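Local structure of bradyzoite pseudokinase 1 (6M7Z) at residues Q72-N84 and R117-S129. The protein regulates membrane ultrastructure of the Toxoplasma parasitophorous vacuole, as a divergent kinase without the glycine-rich loop. Sequence-based numbering, arbitrary orientation.
With EDO (1,2-ethanediol), chain H.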
ATOM      1  N   GLN A  72       4.553 -19.440  -2.891  1.00 48.82           N
ATOM      2  CA  GLN A  72       5.949 -19.865  -2.621  1.00 51.60           C
ATOM      3  C   GLN A  72       6.878 -19.287  -3.695  1.00 47.74           C
ATOM      4  O   GLN A  72       7.964 -18.836  -3.380  1.00 47.59           O
ATOM      5  CB  GLN A  72       6.063 -21.392  -2.619  1.00 54.57           C
ATOM      6  CG  GLN A  72       6.975 -22.006  -1.567  1.00 54.26           C
ATOM      7  CD  GLN A  72       6.818 -23.517  -1.534  1.00 63.86           C
ATOM      8  OE1 GLN A  72       5.801 -24.108  -1.932  1.00 60.21           O
ATOM      9  NE2 GLN A  72       7.841 -24.176  -1.023  1.00 63.45           N
ATOM     10  N   ARG A  73       6.435 -19.324  -4.960  1.00 53.95           N
ATOM     11  CA  ARG A  73       7.240 -18.910  -6.112  1.00 55.19           C
ATOM     12  C   ARG A  73       7.353 -17.380  -6.164  1.00 52.05           C
ATOM     13  O   ARG A  73       8.368 -16.868  -6.587  1.00 52.96           O
ATOM     14  CB  ARG A  73       6.647 -19.460  -7.422  1.00 65.19           C
ATOM     15  CG  ARG A  73       6.968 -20.920  -7.705  1.00 72.85           C
ATOM     16  CD  ARG A  73       6.523 -21.410  -9.076  1.00 78.58           C
ATOM     17  NE  ARG A  73       5.507 -22.466  -9.040  1.00 83.72           N
ATOM     18  CZ  ARG A  73       4.193 -22.274  -9.189  1.00 81.89           C
ATOM     19  NH1 ARG A  73       3.740 -21.110  -9.625  1.00 71.97           N
ATOM     20  NH2 ARG A  73       3.346 -23.268  -8.971  1.00 78.02           N
ATOM     21  N   GLU A  74       6.297 -16.666  -5.751  1.00 47.63           N
ATOM     22  CA  GLU A  74       6.256 -15.204  -5.721  1.00 44.51           C
ATOM     23  C   GLU A  74       7.223 -14.649  -4.658  1.00 43.75           C
ATOM     24  O   GLU A  74       7.780 -13.576  -4.847  1.00 37.00           O
ATOM     25  CB  GLU A  74       4.857 -14.687  -5.379  1.00 44.06           C
ATOM     26  CG  GLU A  74       3.816 -14.831  -6.458  1.00 49.28           C
ATOM     27  CD  GLU A  74       2.412 -14.367  -6.073  1.00 58.08           C
ATOM     28  OE1 GLU A  74       2.224 -13.798  -4.950  1.00 46.23           O
ATOM     29  OE2 GLU A  74       1.499 -14.556  -6.915  1.00 64.68           O
ATOM     30  N   GLY A  75       7.386 -15.376  -3.541  1.00 41.34           N
ATOM     31  CA  GLY A  75       8.120 -14.915  -2.366  1.00 38.77           C
ATOM     32  C   GLY A  75       7.250 -14.062  -1.455  1.00 35.84           C
ATOM     33  O   GLY A  75       6.138 -13.713  -1.825  1.00 35.10           O
ATOM     34  N   VAL A  76       7.762 -13.732  -0.262  1.00 38.96           N
ATOM     35  CA  VAL A  76       7.052 -12.861   0.675  1.00 39.38           C
ATOM     36  C   VAL A  76       8.005 -11.782   1.185  1.00 36.74           C
ATOM     37  O   VAL A  76       9.220 -11.897   1.108  1.00 38.10           O
ATOM     38  CB  VAL A  76       6.432 -13.632   1.859  1.00 40.17           C
ATOM     39  CG1 VAL A  76       5.469 -14.714   1.390  1.00 44.38           C
ATOM     40  CG2 VAL A  76       7.486 -14.209   2.795  1.00 39.31           C
ATOM     41  N   SER A  77       7.410 -10.725   1.718  1.00 37.52           N
ATOM     42  CA  SER A  77       8.147  -9.703   2.447  1.00 38.75           C
ATOM     43  C   SER A  77       7.558  -9.546   3.850  1.00 34.93           C
ATOM     44  O   SER A  77       6.386  -9.776   4.084  1.00 34.74           O
ATOM     45  CB  SER A  77       8.156  -8.404   1.697  1.00 40.60           C
ATOM     46  OG  SER A  77       6.826  -7.972   1.474  1.00 46.26           O
ATOM     47  N   ALA A  78       8.434  -9.206   4.788  1.00 35.49           N
ATOM     48  CA  ALA A  78       8.068  -9.023   6.180  1.00 33.87           C
ATOM     49  C   ALA A  78       8.309  -7.560   6.563  1.00 33.34           C
ATOM     50  O   ALA A  78       9.357  -6.993   6.303  1.00 34.11           O
ATOM     51  CB  ALA A  78       8.866  -9.957   7.044  1.00 32.67           C
ATOM     52  N   LYS A  79       7.283  -6.948   7.140  1.00 32.06           N
ATOM     53  CA  LYS A  79       7.355  -5.635   7.738  1.00 32.50           C
ATOM     54  C   LYS A  79       7.527  -5.832   9.243  1.00 29.64           C
ATOM     55  O   LYS A  79       6.650  -6.392   9.903  1.00 29.53           O
ATOM     56  CB  LYS A  79       6.067  -4.881   7.391  1.00 36.06           C
ATOM     57  CG  LYS A  79       6.205  -3.384   7.293  1.00 42.41           C
ATOM     58  CD  LYS A  79       4.922  -2.655   6.883  1.00 47.82           C
ATOM     59  CE  LYS A  79       4.465  -2.893   5.460  1.00 47.51           C
ATOM     60  NZ  LYS A  79       3.006  -2.669   5.301  1.00 44.16           N
ATOM     61  N   VAL A  80       8.649  -5.385   9.789  1.00 28.46           N
ATOM     62  CA  VAL A  80       8.961  -5.615  11.195  1.00 28.86           C
ATOM     63  C   VAL A  80       9.069  -4.270  11.922  1.00 28.80           C
ATOM     64  O   VAL A  80       9.558  -3.293  11.362  1.00 27.82           O
ATOM     65  CB  VAL A  80      10.242  -6.445  11.362  1.00 29.27           C
ATOM     66  CG1 VAL A  80      10.164  -7.697  10.532  1.00 30.73           C
ATOM     67  CG2 VAL A  80      11.492  -5.695  11.008  1.00 30.68           C
ATOM     68  N   ARG A  81       8.591  -4.237  13.166  1.00 29.04           N
ATOM     69  CA  ARG A  81       8.680  -3.069  14.033  1.00 30.36           C
ATOM     70  C   ARG A  81       9.116  -3.531  15.428  1.00 31.23           C
ATOM     71  O   ARG A  81       8.663  -4.576  15.934  1.00 29.79           O
ATOM     72  CB  ARG A  81       7.342  -2.339  14.177  1.00 31.87           C
ATOM     73  CG  ARG A  81       6.939  -1.437  13.015  1.00 34.12           C
ATOM     74  CD  ARG A  81       5.717  -0.601  13.288  1.00 38.02           C
ATOM     75  NE  ARG A  81       5.673   0.692  12.594  1.00 43.22           N
ATOM     76  CZ  ARG A  81       5.078   0.908  11.423  1.00 54.03           C
ATOM     77  NH1 ARG A  81       4.670  -0.121  10.695  1.00 54.38           N
ATOM     78  NH2 ARG A  81       4.852   2.148  11.010  1.00 49.82           N
ATOM     79  N   LEU A  82       9.973  -2.723  16.054  1.00 32.67           N
ATOM     80  CA  LEU A  82      10.411  -2.947  17.410  1.00 33.50           C
ATOM     81  C   LEU A  82       9.246  -2.642  18.360  1.00 31.58           C
ATOM     82  O   LEU A  82       8.637  -1.585  18.267  1.00 31.87           O
ATOM     83  CB  LEU A  82      11.602  -2.028  17.677  1.00 37.43           C
ATOM     84  CG  LEU A  82      12.485  -2.404  18.866  1.00 42.64           C
ATOM     85  CD1 LEU A  82      13.204  -3.727  18.624  1.00 43.23           C
ATOM     86  CD2 LEU A  82      13.472  -1.287  19.184  1.00 47.01           C
ATOM     87  N   ILE A  83       8.921  -3.591  19.241  1.00 30.82           N
ATOM     88  CA  ILE A  83       7.905  -3.381  20.275  1.00 31.04           C
ATOM     89  C   ILE A  83       8.433  -2.351  21.284  1.00 32.68           C
ATOM     90  O   ILE A  83       9.522  -2.502  21.828  1.00 33.93           O
ATOM     91  CB  ILE A  83       7.533  -4.698  20.971  1.00 30.91           C
ATOM     92  CG1 ILE A  83       6.778  -5.634  20.014  1.00 31.92           C
ATOM     93  CG2 ILE A  83       6.744  -4.417  22.245  1.00 31.45           C
ATOM     94  CD1 ILE A  83       6.659  -7.071  20.532  1.00 32.96           C
ATOM     95  N   ASN A  84       7.646  -1.301  21.502  1.00 33.28           N
ATOM     96  CA  ASN A  84       7.916  -0.278  22.492  1.00 34.90           C
ATOM     97  C   ASN A  84       6.881  -0.426  23.607  1.00 35.90           C
ATOM     98  O   ASN A  84       5.701  -0.203  23.366  1.00 35.02           O
ATOM     99  CB  ASN A  84       7.859   1.110  21.859  1.00 37.48           C
ATOM    100  CG  ASN A  84       8.203   2.228  22.820  1.00 41.48           C
ATOM    101  OD1 ASN A  84       8.389   1.998  24.006  1.00 44.28           O
ATOM    102  ND2 ASN A  84       8.274   3.456  22.334  1.00 41.72           N
ATOM    103  N   ARG A 117       3.723 -11.737  16.513  1.00 40.33           N
ATOM    104  CA  ARG A 117       4.516 -11.109  17.535  1.00 40.27           C
ATOM    105  C   ARG A 117       5.627 -12.091  17.909  1.00 39.70           C
ATOM    106  O   ARG A 117       5.373 -13.260  18.092  1.00 40.06           O
ATOM    107  CB  ARG A 117       3.636 -10.772  18.739  1.00 45.78           C
ATOM    108  CG  ARG A 117       4.405 -10.506  20.021  1.00 55.27           C
ATOM    109  CD  ARG A 117       3.554 -10.094  21.200  1.00 62.89           C
ATOM    110  NE  ARG A 117       2.593 -11.142  21.489  1.00 76.32           N
ATOM    111  CZ  ARG A 117       2.875 -12.270  22.131  1.00 95.83           C
ATOM    112  NH1 ARG A 117       4.110 -12.525  22.521  1.00 97.61           N
ATOM    113  NH2 ARG A 117       1.921 -13.145  22.386  1.00 92.22           N
ATOM    114  N   GLY A 118       6.870 -11.609  17.955  1.00 38.57           N
ATOM    115  CA  GLY A 118       7.969 -12.310  18.586  1.00 37.34           C
ATOM    116  C   GLY A 118       8.215 -11.748  19.963  1.00 37.45           C
ATOM    117  O   GLY A 118       7.363 -11.077  20.499  1.00 36.47           O
ATOM    118  N   ALA A 119       9.404 -11.990  20.513  1.00 38.62           N
ATOM    119  CA  ALA A 119       9.776 -11.436  21.831  1.00 41.03           C
ATOM    120  C   ALA A 119       9.888  -9.902  21.782  1.00 41.32           C
ATOM    121  O   ALA A 119       9.452  -9.254  22.702  1.00 41.46           O
ATOM    122  CB  ALA A 119      11.058 -12.070  22.305  1.00 41.93           C
ATOM    123  N   PHE A 120      10.486  -9.332  20.730  1.00 38.50           N
ATOM    124  CA  PHE A 120      10.748  -7.857  20.681  1.00 44.00           C
ATOM    125  C   PHE A 120      10.262  -7.188  19.381  1.00 38.71           C
ATOM    126  O   PHE A 120      10.416  -5.975  19.256  1.00 37.28           O
ATOM    127  CB  PHE A 120      12.243  -7.568  20.849  1.00 49.62           C
ATOM    128  CG  PHE A 120      12.954  -8.523  21.771  1.00 61.64           C
ATOM    129  CD1 PHE A 120      12.773  -8.451  23.151  1.00 72.92           C
ATOM    130  CD2 PHE A 120      13.787  -9.506  21.255  1.00 64.66           C
ATOM    131  CE1 PHE A 120      13.429  -9.331  24.003  1.00 72.34           C
ATOM    132  CE2 PHE A 120      14.441 -10.390  22.107  1.00 73.72           C
ATOM    133  CZ  PHE A 120      14.268 -10.295  23.479  1.00 79.57           C
ATOM    134  N   LEU A 121       9.691  -7.959  18.442  1.00 34.21           N
ATOM    135  CA  LEU A 121       9.252  -7.445  17.155  1.00 33.61           C
ATOM    136  C   LEU A 121       7.804  -7.848  16.888  1.00 32.42           C
ATOM    137  O   LEU A 121       7.397  -8.917  17.288  1.00 33.82           O
ATOM    138  CB  LEU A 121      10.141  -8.028  16.049  1.00 34.37           C
ATOM    139  CG  LEU A 121      11.633  -7.720  16.152  1.00 36.35           C
ATOM    140  CD1 LEU A 121      12.413  -8.518  15.128  1.00 36.36           C
ATOM    141  CD2 LEU A 121      11.901  -6.222  15.996  1.00 36.84           C
ATOM    142  N   THR A 122       7.059  -7.002  16.165  1.00 30.57           N
ATOM    143  CA  THR A 122       5.847  -7.443  15.472  1.00 29.05           C
ATOM    144  C   THR A 122       6.158  -7.618  13.980  1.00 28.63           C
ATOM    145  O   THR A 122       7.078  -6.954  13.460  1.00 28.99           O
ATOM    146  CB  THR A 122       4.696  -6.450  15.663  1.00 29.40           C
ATOM    147  OG1 THR A 122       5.067  -5.186  15.084  1.00 28.92           O
ATOM    148  CG2 THR A 122       4.333  -6.263  17.122  1.00 30.12           C
ATOM    149  N   TYR A 123       5.401  -8.503  13.316  1.00 27.70           N
ATOM    150  CA  TYR A 123       5.610  -8.865  11.929  1.00 28.58           C
ATOM    151  C   TYR A 123       4.284  -8.769  11.153  1.00 28.85           C
ATOM    152  O   TYR A 123       3.236  -9.162  11.659  1.00 28.90           O
ATOM    153  CB  TYR A 123       6.106 -10.301  11.780  1.00 28.75           C
ATOM    154  CG  TYR A 123       7.401 -10.651  12.460  1.00 29.46           C
ATOM    155  CD1 TYR A 123       7.470 -10.812  13.833  1.00 30.54           C
ATOM    156  CD2 TYR A 123       8.534 -10.911  11.727  1.00 30.46           C
ATOM    157  CE1 TYR A 123       8.650 -11.162  14.466  1.00 31.48           C
ATOM    158  CE2 TYR A 123       9.730 -11.259  12.339  1.00 32.06           C
ATOM    159  CZ  TYR A 123       9.782 -11.407  13.711  1.00 32.25           C
ATOM    160  OH  TYR A 123      10.953 -11.754  14.323  1.00 35.45           O
ATOM    161  N   ILE A 124       4.340  -8.243   9.928  1.00 29.09           N
ATOM    162  CA  ILE A 124       3.291  -8.362   8.953  1.00 29.91           C
ATOM    163  C   ILE A 124       3.916  -8.926   7.678  1.00 28.98           C
ATOM    164  O   ILE A 124       4.872  -8.364   7.166  1.00 30.21           O
ATOM    165  CB  ILE A 124       2.606  -7.015   8.637  1.00 32.28           C
ATOM    166  CG1 ILE A 124       2.013  -6.362   9.876  1.00 34.23           C
ATOM    167  CG2 ILE A 124       1.547  -7.190   7.539  1.00 34.59           C
ATOM    168  CD1 ILE A 124       1.286  -5.071   9.567  1.00 37.55           C
ATOM    169  N   PHE A 125       3.348 -10.013   7.166  1.00 28.33           N
ATOM    170  CA  PHE A 125       3.812 -10.599   5.938  1.00 27.89           C
ATOM    171  C   PHE A 125       2.928 -10.088   4.788  1.00 28.11           C
ATOM    172  O   PHE A 125       1.717  -9.894   4.935  1.00 28.32           O
ATOM    173  CB  PHE A 125       3.868 -12.118   6.087  1.00 27.61           C
ATOM    174  CG  PHE A 125       4.967 -12.595   7.009  1.00 27.03           C
ATOM    175  CD1 PHE A 125       4.764 -12.687   8.376  1.00 26.49           C
ATOM    176  CD2 PHE A 125       6.224 -12.911   6.512  1.00 27.01           C
ATOM    177  CE1 PHE A 125       5.791 -13.081   9.224  1.00 26.46           C
ATOM    178  CE2 PHE A 125       7.250 -13.298   7.362  1.00 26.70           C
ATOM    179  CZ  PHE A 125       7.033 -13.394   8.721  1.00 26.99           C
ATOM    180  N   HIS A 126       3.572  -9.821   3.650  1.00 28.22           N
ATOM    181  CA  HIS A 126       2.932  -9.395   2.422  1.00 28.62           C
ATOM    182  C   HIS A 126       3.437 -10.257   1.278  1.00 29.07           C
ATOM    183  O   HIS A 126       4.533 -10.797   1.352  1.00 28.86           O
ATOM    184  CB  HIS A 126       3.248  -7.927   2.102  1.00 28.65           C
ATOM    185  CG  HIS A 126       2.719  -6.957   3.093  1.00 28.72           C
ATOM    186  ND1 HIS A 126       1.376  -6.791   3.303  1.00 29.47           N
ATOM    187  CD2 HIS A 126       3.354  -6.094   3.912  1.00 28.62           C
ATOM    188  CE1 HIS A 126       1.198  -5.865   4.233  1.00 30.00           C
ATOM    189  NE2 HIS A 126       2.402  -5.435   4.636  1.00 28.68           N
ATOM    190  N   PRO A 127       2.696 -10.334   0.150  1.00 30.06           N
ATOM    191  CA  PRO A 127       3.259 -10.879  -1.073  1.00 31.07           C
ATOM    192  C   PRO A 127       4.475 -10.010  -1.426  1.00 31.60           C
ATOM    193  O   PRO A 127       4.458  -8.796  -1.178  1.00 30.24           O
ATOM    194  CB  PRO A 127       2.153 -10.738  -2.122  1.00 31.82           C
ATOM    195  CG  PRO A 127       0.894 -10.420  -1.353  1.00 31.44           C
ATOM    196  CD  PRO A 127       1.322  -9.837  -0.025  1.00 30.38           C
ATOM    197  N   LEU A 128       5.529 -10.633  -1.958  1.00 33.79           N
ATOM    198  CA  LEU A 128       6.693  -9.885  -2.366  1.00 35.51           C
ATOM    199  C   LEU A 128       6.357  -9.172  -3.669  1.00 39.07           C
ATOM    200  O   LEU A 128       6.079  -9.811  -4.674  1.00 39.00           O
ATOM    201  CB  LEU A 128       7.872 -10.831  -2.547  1.00 36.64           C
ATOM    202  CG  LEU A 128       9.149 -10.177  -3.047  1.00 38.39           C
ATOM    203  CD1 LEU A 128       9.547  -8.984  -2.165  1.00 37.38           C
ATOM    204  CD2 LEU A 128      10.249 -11.238  -3.129  1.00 38.90           C
ATOM    205  N   SER A 129       6.344  -7.837  -3.634  1.00 44.82           N
ATOM    206  CA  SER A 129       5.918  -7.040  -4.775  1.00 45.47           C
ATOM    207  C   SER A 129       7.038  -7.011  -5.823  1.00 42.27           C
ATOM    208  O   SER A 129       8.218  -7.190  -5.496  1.00 40.18           O
ATOM    209  CB  SER A 129       5.518  -5.654  -4.341  1.00 45.55           C
ATOM    210  OG  SER A 129       6.617  -4.749  -4.406  1.00 49.93           O
TER
HETATM  211  C1  EDO H 402       4.391  -4.002  12.213  1.00 42.01           C
HETATM  212  O1  EDO H 402       5.157  -5.173  11.864  1.00 29.78           O
HETATM  213  C2  EDO H 402       4.292  -3.096  10.987  1.00 47.63           C
HETATM  214  O2  EDO H 402       3.513  -1.913  11.227  1.00 43.29           O
HETATM  215  O   HOH W   1       5.676  -5.979  -0.879  1.00 32.94           O
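K79 and H126 meet on one face of the antiparallel pair formed by strands 76-82 and 121-127: NZ of K79 donates to NE2 of H126 (2.9 Å) from 30° out of the imidazole plane. The lysine chain, with CG anti to the backbone N (chi1 -150°), bends at chi3 to reach the ring. ND1 of H126 is bonded to P111 O, while K79 NZ also forms a salt bridge with E94, so NZ has two partners. In the backbone, K79 N bonds almost straight to I124 O (2.8 Å), and I124 N returns a bond to K79 O, which also accepts from O1 of an ethanediol, probably from the crystallisation liquor (2.7 Å).

Beyond the strand end, I83 N reaches F120 O (2.8 Å); at the turn 118-120, I83 CD1 lies 3.8 Å from L121 N, and I83 CG1 meets T122 CG2 (3.8 Å). At the other end, L128 N bonds to G75 O (3.1 Å), and L128 CB packs on the same glycine.

The opposite face, with A78 and F125, meets helix 33-39. Strands 50-54 and 114-117 flank the pair, and helix 88-101 supplies E94, whose salt bridge with K79 is consistent with the lysine-glutamate pair of a kinase N-lobe.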